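Putative sugar binding protein (Geobacillus stearothermophilus, PDB 6GT9) binds galactose and probably glucose, most likely as the sugar-recognising part of a three-component sensing system linked to galactan utilization. Local coordinates at residues N112-T117 against E282-K287; T155-T160 against Y205-K210; G227-V232 against T241-F246. One frame throughout, in Å; residues are numbered along the deposited sequence.

Contact 1: N112-T117 against E282-K287; sequences NIPVVT and EIVAGK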
loop_
_atom_site.group_PDB
_atom_site.type_symbol
_atom_site.label_atom_id
_atom_site.label_comp_id
_atom_site.label_asym_id
_atom_site.label_seq_id
_atom_site.Cartn_x
_atom_site.Cartn_y
_atom_site.Cartn_z
ATOM N N ASN A 112 -25.822 -7.377 6.821
ATOM C CA ASN A 112 -26.407 -6.377 5.925
ATOM C C ASN A 112 -25.667 -5.037 5.974
ATOM O O ASN A 112 -26.276 -3.979 5.840
ATOM C CB ASN A 112 -27.903 -6.185 6.209
ATOM C CG ASN A 112 -28.694 -7.465 6.029
ATOM O OD1 ASN A 112 -28.296 -8.353 5.271
ATOM N ND2 ASN A 112 -29.817 -7.574 6.731
ATOM N N ILE A 113 -24.347 -5.076 6.139
ATOM C CA ILE A 113 -23.505 -3.892 6.029
ATOM C C ILE A 113 -22.576 -4.113 4.837
ATOM O O ILE A 113 -21.797 -5.069 4.834
ATOM C CB ILE A 113 -22.709 -3.625 7.320
ATOM C CG1 ILE A 113 -23.662 -3.436 8.510
ATOM C CG2 ILE A 113 -21.832 -2.393 7.201
ATOM C CD1 ILE A 113 -22.947 -3.049 9.810
ATOM N N PRO A 114 -22.650 -3.305 3.780
ATOM C CA PRO A 114 -21.787 -3.542 2.617
ATOM C C PRO A 114 -20.335 -3.202 2.919
ATOM O O PRO A 114 -20.040 -2.263 3.659
ATOM C CB PRO A 114 -22.362 -2.607 1.547
ATOM C CG PRO A 114 -23.039 -1.523 2.317
ATOM C CD PRO A 114 -23.569 -2.172 3.571
ATOM N N VAL A 115 -19.420 -3.962 2.310
ATOM C CA VAL A 115 -17.989 -3.767 2.503
ATOM C C VAL A 115 -17.359 -3.472 1.153
ATOM O O VAL A 115 -17.586 -4.205 0.181
ATOM C CB VAL A 115 -17.326 -4.986 3.174
ATOM C CG1 VAL A 115 -15.784 -4.843 3.180
ATOM C CG2 VAL A 115 -17.843 -5.138 4.616
ATOM N N VAL A 116 -16.607 -2.375 1.085
ATOM C CA VAL A 116 -15.758 -2.062 -0.061
ATOM C C VAL A 116 -14.316 -2.190 0.403
ATOM O O VAL A 116 -13.933 -1.603 1.422
ATOM C CB VAL A 116 -16.039 -0.654 -0.616
ATOM C CG1 VAL A 116 -14.983 -0.260 -1.662
ATOM C CG2 VAL A 116 -17.446 -0.589 -1.251
ATOM N N THR A 117 -13.525 -2.984 -0.312
ATOM C CA THR A 117 -12.111 -3.045 0.000
ATOM C C THR A 117 -11.373 -1.940 -0.742
ATOM O O THR A 117 -11.768 -1.526 -1.835
ATOM C CB THR A 117 -11.525 -4.416 -0.347
ATOM O OG1 THR A 117 -11.888 -4.781 -1.688
ATOM C CG2 THR A 117 -12.080 -5.450 0.610
ATOM N N GLU A 282 -23.245 4.409 -4.151
ATOM C CA GLU A 282 -23.988 3.721 -5.207
ATOM C C GLU A 282 -24.524 2.377 -4.726
ATOM O O GLU A 282 -25.641 1.988 -5.070
ATOM C CB GLU A 282 -23.086 3.528 -6.427
ATOM C CG GLU A 282 -22.727 4.814 -7.136
ATOM C CD GLU A 282 -23.875 5.345 -7.978
ATOM O OE1 GLU A 282 -24.178 4.740 -9.036
ATOM O OE2 GLU A 282 -24.482 6.361 -7.573
ATOM N N ILE A 283 -23.724 1.642 -3.951
ATOM C CA ILE A 283 -24.164 0.363 -3.401
ATOM C C ILE A 283 -25.325 0.575 -2.436
ATOM O O ILE A 283 -26.328 -0.152 -2.470
ATOM C CB ILE A 283 -22.965 -0.322 -2.706
ATOM C CG1 ILE A 283 -21.906 -0.732 -3.727
ATOM C CG2 ILE A 283 -23.420 -1.501 -1.838
ATOM C CD1 ILE A 283 -20.547 -0.970 -3.101
ATOM N N VAL A 284 -25.206 1.574 -1.556
ATOM C CA VAL A 284 -26.275 1.855 -0.592
ATOM C C VAL A 284 -27.571 2.216 -1.312
ATOM O O VAL A 284 -28.667 2.000 -0.784
ATOM C CB VAL A 284 -25.817 2.962 0.380
ATOM C CG1 VAL A 284 -26.969 3.531 1.152
ATOM C CG2 VAL A 284 -24.759 2.401 1.329
ATOM N N ALA A 285 -27.467 2.735 -2.535
ATOM C CA ALA A 285 -28.609 3.100 -3.361
ATOM C C ALA A 285 -29.200 1.919 -4.113
ATOM O O ALA A 285 -30.208 2.092 -4.808
ATOM C CB ALA A 285 -28.203 4.189 -4.361
ATOM N N GLY A 286 -28.601 0.731 -4.006
ATOM C CA GLY A 286 -29.037 -0.403 -4.799
ATOM C C GLY A 286 -28.543 -0.436 -6.231
ATOM O O GLY A 286 -29.160 -1.109 -7.071
ATOM N N LYS A 287 -27.445 0.251 -6.541
ATOM C CA LYS A 287 -26.921 0.329 -7.900
ATOM C C LYS A 287 -25.659 -0.514 -8.068
ATOM O O LYS A 287 -24.847 -0.647 -7.148
ATOM C CB LYS A 287 -26.618 1.781 -8.291
ATOM C CG LYS A 287 -27.831 2.714 -8.189
ATOM C CD LYS A 287 -27.492 4.094 -8.728
ATOM C CE LYS A 287 -28.645 5.062 -8.526
ATOM N NZ LYS A 287 -28.433 6.352 -9.250
#

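Contact 2: T155-T160 against Y205-K210; sequences TVAIIT and YTILKK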
loop_
_atom_site.group_PDB
_atom_site.type_symbol
_atom_site.label_atom_id
_atom_site.label_comp_id
_atom_site.label_asym_id
_atom_site.label_seq_id
_atom_site.Cartn_x
_atom_site.Cartn_y
_atom_site.Cartn_z
ATOM N N THR A 155 22.454 -7.448 -7.143
ATOM C CA THR A 155 22.364 -8.197 -5.900
ATOM C C THR A 155 21.334 -7.473 -5.033
ATOM O O THR A 155 21.612 -6.388 -4.509
ATOM C CB THR A 155 23.725 -8.287 -5.207
ATOM O OG1 THR A 155 24.658 -8.953 -6.075
ATOM C CG2 THR A 155 23.604 -9.066 -3.902
ATOM N N VAL A 156 20.153 -8.073 -4.886
ATOM C CA VAL A 156 18.954 -7.369 -4.445
ATOM C C VAL A 156 18.618 -7.742 -3.011
ATOM O O VAL A 156 18.599 -8.926 -2.654
ATOM C CB VAL A 156 17.759 -7.684 -5.362
ATOM C CG1 VAL A 156 16.514 -6.976 -4.864
ATOM C CG2 VAL A 156 18.083 -7.287 -6.798
ATOM N N ALA A 157 18.304 -6.733 -2.207
ATOM C CA ALA A 157 17.599 -6.913 -0.948
ATOM C C ALA A 157 16.233 -6.251 -1.038
ATOM O O ALA A 157 16.069 -5.226 -1.707
ATOM C CB ALA A 157 18.383 -6.323 0.229
ATOM N N ILE A 158 15.266 -6.831 -0.328
ATOM C CA ILE A 158 13.876 -6.387 -0.337
ATOM C C ILE A 158 13.508 -5.971 1.072
ATOM O O ILE A 158 13.764 -6.708 2.032
ATOM C CB ILE A 158 12.913 -7.486 -0.820
ATOM C CG1 ILE A 158 13.207 -7.854 -2.267
ATOM C CG2 ILE A 158 11.438 -7.032 -0.636
ATOM C CD1 ILE A 158 12.292 -8.947 -2.835
ATOM N N ILE A 159 12.937 -4.786 1.199
ATOM C CA ILE A 159 12.271 -4.373 2.425
ATOM C C ILE A 159 10.778 -4.287 2.126
ATOM O O ILE A 159 10.359 -3.617 1.174
ATOM C CB ILE A 159 12.867 -3.062 2.953
ATOM C CG1 ILE A 159 14.364 -3.303 3.211
ATOM C CG2 ILE A 159 12.157 -2.599 4.206
ATOM C CD1 ILE A 159 15.070 -2.193 3.863
ATOM N N THR A 160 9.978 -4.999 2.914
ATOM C CA THR A 160 8.547 -5.096 2.693
ATOM C C THR A 160 7.825 -4.695 3.976
ATOM O O THR A 160 8.368 -4.820 5.076
ATOM C CB THR A 160 8.161 -6.523 2.230
ATOM O OG1 THR A 160 6.798 -6.555 1.791
ATOM C CG2 THR A 160 8.360 -7.546 3.342
ATOM N N TYR A 205 20.388 -1.215 7.295
ATOM C CA TYR A 205 21.725 -1.227 7.881
ATOM C C TYR A 205 22.187 -2.652 8.177
ATOM O O TYR A 205 23.281 -3.057 7.769
ATOM C CB TYR A 205 21.735 -0.360 9.139
ATOM C CG TYR A 205 23.049 -0.339 9.881
ATOM C CD1 TYR A 205 24.054 0.554 9.529
ATOM C CD2 TYR A 205 23.279 -1.206 10.942
ATOM C CE1 TYR A 205 25.254 0.574 10.211
ATOM C CE2 TYR A 205 24.475 -1.194 11.629
ATOM C CZ TYR A 205 25.458 -0.304 11.258
ATOM O OH TYR A 205 26.654 -0.293 11.938
ATOM N N THR A 206 21.352 -3.441 8.859
ATOM C CA THR A 206 21.735 -4.819 9.162
ATOM C C THR A 206 21.891 -5.660 7.897
ATOM O O THR A 206 22.731 -6.565 7.861
ATOM C CB THR A 206 20.718 -5.459 10.112
ATOM O OG1 THR A 206 19.434 -5.517 9.483
ATOM C CG2 THR A 206 20.592 -4.645 11.383
ATOM N N ILE A 207 21.098 -5.386 6.854
ATOM C CA ILE A 207 21.277 -6.093 5.584
ATOM C C ILE A 207 22.659 -5.810 5.013
ATOM O O ILE A 207 23.359 -6.722 4.551
ATOM C CB ILE A 207 20.172 -5.709 4.579
ATOM C CG1 ILE A 207 18.831 -6.326 4.953
ATOM C CG2 ILE A 207 20.556 -6.158 3.169
ATOM C CD1 ILE A 207 17.691 -5.896 4.040
ATOM N N LEU A 208 23.074 -4.540 5.033
ATOM C CA LEU A 208 24.367 -4.192 4.461
ATOM C C LEU A 208 25.521 -4.779 5.269
ATOM O O LEU A 208 26.567 -5.100 4.694
ATOM C CB LEU A 208 24.493 -2.673 4.339
ATOM C CG LEU A 208 23.425 -2.102 3.389
ATOM C CD1 LEU A 208 23.426 -0.574 3.350
ATOM C CD2 LEU A 208 23.600 -2.683 1.995
ATOM N N LYS A 209 25.356 -4.965 6.581
ATOM C CA LYS A 209 26.475 -5.532 7.335
ATOM C C LYS A 209 26.566 -7.048 7.148
ATOM O O LYS A 209 27.670 -7.588 7.036
ATOM C CB LYS A 209 26.394 -5.140 8.819
ATOM C CG LYS A 209 25.282 -5.757 9.668
ATOM C CD LYS A 209 25.362 -5.218 11.125
ATOM C CE LYS A 209 24.152 -5.623 11.981
ATOM N NZ LYS A 209 23.555 -4.489 12.774
ATOM N N LYS A 210 25.427 -7.744 7.059
ATOM C CA LYS A 210 25.455 -9.180 6.782
ATOM C C LYS A 210 25.703 -9.496 5.310
ATOM O O LYS A 210 26.231 -10.568 4.994
ATOM C CB LYS A 210 24.149 -9.839 7.220
ATOM C CG LYS A 210 24.067 -10.130 8.711
ATOM C CD LYS A 210 22.917 -11.087 9.012
ATOM C CE LYS A 210 23.039 -12.371 8.198
ATOM N NZ LYS A 210 21.926 -13.322 8.483
#

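Contact 3: G227-V232 against T241-F246; sequences GVAKVV and TYIIGF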
loop_
_atom_site.group_PDB
_atom_site.type_symbol
_atom_site.label_atom_id
_atom_site.label_comp_id
_atom_site.label_asym_id
_atom_site.label_seq_id
_atom_site.Cartn_x
_atom_site.Cartn_y
_atom_site.Cartn_z
ATOM N N GLY A 227 13.530 4.927 4.156
ATOM C CA GLY A 227 14.421 4.355 5.155
ATOM C C GLY A 227 15.735 3.886 4.557
ATOM O O GLY A 227 16.807 4.127 5.118
ATOM N N VAL A 228 15.672 3.231 3.398
ATOM C CA VAL A 228 16.891 2.753 2.752
ATOM C C VAL A 228 17.765 3.920 2.324
ATOM O O VAL A 228 18.985 3.908 2.535
ATOM C CB VAL A 228 16.541 1.853 1.559
ATOM C CG1 VAL A 228 17.826 1.405 0.847
ATOM C CG2 VAL A 228 15.722 0.680 2.017
ATOM N N ALA A 229 17.160 4.953 1.732
ATOM C CA ALA A 229 17.949 6.060 1.205
ATOM C C ALA A 229 18.712 6.770 2.317
ATOM O O ALA A 229 19.863 7.180 2.125
ATOM C CB ALA A 229 17.049 7.041 0.462
ATOM N N LYS A 230 18.083 6.937 3.483
ATOM C CA LYS A 230 18.786 7.540 4.609
ATOM C C LYS A 230 20.039 6.753 4.961
ATOM O O LYS A 230 21.097 7.337 5.215
ATOM C CB LYS A 230 17.860 7.630 5.820
ATOM C CG LYS A 230 18.563 8.040 7.113
ATOM C CD LYS A 230 17.797 7.526 8.346
ATOM C CE LYS A 230 18.375 8.068 9.651
ATOM N NZ LYS A 230 18.066 9.513 9.835
ATOM N N VAL A 231 19.943 5.422 4.978
ATOM C CA VAL A 231 21.098 4.606 5.340
ATOM C C VAL A 231 22.158 4.649 4.239
ATOM O O VAL A 231 23.360 4.767 4.516
ATOM C CB VAL A 231 20.636 3.172 5.656
ATOM C CG1 VAL A 231 21.832 2.240 5.815
ATOM C CG2 VAL A 231 19.811 3.176 6.923
ATOM N N VAL A 232 21.731 4.577 2.977
ATOM C CA VAL A 232 22.671 4.623 1.860
ATOM C C VAL A 232 23.448 5.933 1.872
ATOM O O VAL A 232 24.671 5.952 1.674
ATOM C CB VAL A 232 21.919 4.416 0.528
ATOM C CG1 VAL A 232 22.813 4.742 -0.675
ATOM C CG2 VAL A 232 21.410 2.993 0.437
ATOM N N THR A 241 24.172 2.539 -5.200
ATOM C CA THR A 241 23.214 1.526 -4.821
ATOM C C THR A 241 21.919 1.871 -5.518
ATOM O O THR A 241 21.515 2.969 -5.463
ATOM C CB THR A 241 22.983 1.623 -3.318
ATOM O OG1 THR A 241 24.184 1.331 -2.651
ATOM C CG2 THR A 241 21.926 0.690 -2.844
ATOM N N TYR A 242 21.304 0.899 -6.165
ATOM C CA TYR A 242 20.047 1.095 -6.878
ATOM C C TYR A 242 18.882 0.924 -5.911
ATOM O O TYR A 242 18.784 -0.093 -5.222
ATOM C CB TYR A 242 19.927 0.106 -8.039
ATOM C CG TYR A 242 18.646 0.226 -8.845
ATOM C CD1 TYR A 242 18.559 1.084 -9.935
ATOM C CD2 TYR A 242 17.520 -0.529 -8.516
ATOM C CE1 TYR A 242 17.377 1.194 -10.673
ATOM C CE2 TYR A 242 16.338 -0.428 -9.249
ATOM C CZ TYR A 242 16.271 0.433 -10.323
ATOM O OH TYR A 242 15.098 0.524 -11.060
ATOM N N ILE A 243 17.997 1.913 -5.860
ATOM C CA ILE A 243 16.825 1.856 -4.983
ATOM C C ILE A 243 15.576 2.046 -5.826
ATOM O O ILE A 243 15.423 3.083 -6.483
ATOM C CB ILE A 243 16.871 2.920 -3.880
ATOM C CG1 ILE A 243 18.144 2.793 -3.059
ATOM C CG2 ILE A 243 15.656 2.776 -2.964
ATOM C CD1 ILE A 243 18.273 3.878 -2.007
ATOM N N ILE A 244 14.664 1.076 -5.777
ATOM C CA ILE A 244 13.318 1.266 -6.303
ATOM C C ILE A 244 12.338 1.071 -5.149
ATOM O O ILE A 244 12.413 0.075 -4.419
ATOM C CB ILE A 244 13.012 0.339 -7.501
ATOM C CG1 ILE A 244 11.582 0.603 -8.031
ATOM C CG2 ILE A 244 13.244 -1.116 -7.151
ATOM C CD1 ILE A 244 11.297 0.066 -9.443
ATOM N N GLY A 245 11.475 2.055 -4.945
ATOM C CA GLY A 245 10.499 1.991 -3.862
ATOM C C GLY A 245 9.074 2.174 -4.336
ATOM O O GLY A 245 8.808 2.113 -5.539
ATOM N N PHE A 246 8.147 2.390 -3.398
ATOM C CA PHE A 246 6.734 2.578 -3.689
ATOM C C PHE A 246 6.279 3.974 -3.286
ATOM O O PHE A 246 6.787 4.562 -2.329
ATOM C CB PHE A 246 5.858 1.536 -2.965
ATOM C CG PHE A 246 5.341 0.449 -3.873
ATOM C CD1 PHE A 246 6.186 -0.547 -4.331
ATOM C CD2 PHE A 246 4.019 0.445 -4.283
ATOM C CE1 PHE A 246 5.725 -1.542 -5.164
ATOM C CE2 PHE A 246 3.543 -0.543 -5.134
ATOM C CZ PHE A 246 4.408 -1.541 -5.577
#

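Contact 1: N112-T117 against E282-K287
Ile283 meets Pro114 and Val116 at once, and its side chain can be followed outward from a CB directed at 112-117. At CB it forks. The methyl Ile283 CG2, set anti to the backbone N, comes up to the CB-CG edge of the proline ring, 3.7 Å from Pro114 CB, with CG of the same ring a little farther off. The other branch leaves through CG1, which sits anti to the carbonyl carbon (chi1 -67°). From there the chain runs on nearly extended, carrying Ile283 CD1 to 3.6 Å from Val116 CG2, two residues on from the proline and facing the same way. One isoleucine thus spans two successive inward-facing positions. Val284 adds a looser touch, its CG2 being 4.4 Å from CG of Pro114 at the partly exposed margin. Just beyond, the helix ends in a Schellman motif: Lys287 N bonds to Glu282 O at 2.9 Å, and Gly286 turns the chain with a positive phi. Met280, one turn back, also touches Pro114 and Val116. No hydrogen bond crosses; apolar carbon does all the joining, laying the last turn of helix 269-284 on strand 115-118 and the proline just ahead of it, as in the alpha/beta lobes of the type I periplasmic binding fold.

Contact 2: T155-T160 against Y205-K210
Ile207 settles on Ala157 where helix 197-210 passes over strand 154-160. This helix is the connection of a beta-alpha-beta crossover: it leads from edge strand 185-192 to strand 216-219, and 154-160 is the strand between them that it has to cross. The segments 155-160 and 205-210 run nearly antiparallel, at 154°, their axes coming within 10.2 Å.

Apolar contacts make up the whole interface. The single methyl of Ala157 meets two methyls of Ile207, CG2 at 3.7 Å from Ala157 CB and CD1 at 3.9 Å from the same atom. Ile207 fills the layer between helix and strand above that methyl. With CG1 of Ile207 anti to the carbonyl carbon (chi1 -73°) and CD1 extended beyond it, the tip also reaches along the strand toward Ile159, whose CG1 lies 4.3 Å from Ile207 CD1, a looser touch. All of these side chains are buried, and Val214 contacts both Ala157 and Ile207.

The hydrogen bonds here lie within the sheet and within the helix. Ala157 uses its backbone on strand 216-219, pairing with Ala216 and Tyr218, while Lys210 N continues the helix to Thr206 O at 3.0 Å. The one main-chain atom of the strand that Ile207 approaches is the carbonyl O of Ile158, a distant 4.5 Å from CD1.

Contact 3: G227-V232 against T241-F246
The tip of Ile243 is pushed into the helix surface formed by Val228, Ala229 and Val232, and its buried end is the tight part of the contact. Its CD1 lies 3.8 Å from Val228 CG1 and 3.9 Å from Ala229 CA, close enough to touch the helix backbone itself; the methyl of Ala229 is slightly more distant. Val232, one turn along, approaches from a third direction, its CG2 being 4.1 Å from the same CD1. That CD1 gets there because CG1 of Ile243 stands anti to the carbonyl carbon (chi1 -56°) and the chain then extends straight off the strand. Val228 and Val232 each run past the isoleucine in the reverse sense, so the side chains interleave rather than butt end to end.

Whereas Ile243, Val228 and Ala229 are buried, Val232 and Thr241 form the partly exposed side, with no contact there below 4.0 Å. They meet at an angle: Val232 CG2 is 4.0 Å from Thr241 CG2, and Val232 CG1 is 4.1 Å from Thr241 CB. The threonine offers its methyl, CB and, at 4.2 Å from Val232 CG1, also OG1, all as van der Waals contact; no hydrogen bond passes between the segments anywhere.

Helix segment 227-232 and strand segment 242-246 run almost antiparallel, at 158°, as expected for the helix and second strand of a beta-alpha-beta unit, here 216-219, 224-235 and 242-246. Phe217 of the first strand touches both Val228 and Thr241. Val231, on another face of the helix, packs against Ala201, Ala204 and Leu208 of helix 197-210, while Ile244 points to the other side of the sheet and meets helix 135-149.

Contacts 2 and 3 belong to one sheet and touch directly: their centres are 10 Å apart, and Ile159 CD1 lies 3.5 Å from Val228 CG2, so the two helix-on-strand layers are continuous. Contact 1 stands in the other lobe, across the centre of the chain, 43 Å from contact 2 and 40 Å from contact 3 between centres. Galactose is bound between the lobes. The side chain of Ile159 comes within about 10 Å of the sugar and that of Val228 within about 13 Å, while the side chain of Val116 in contact 1 is about 10 Å from those of the sugar-binding residues Asp119 and Trp45.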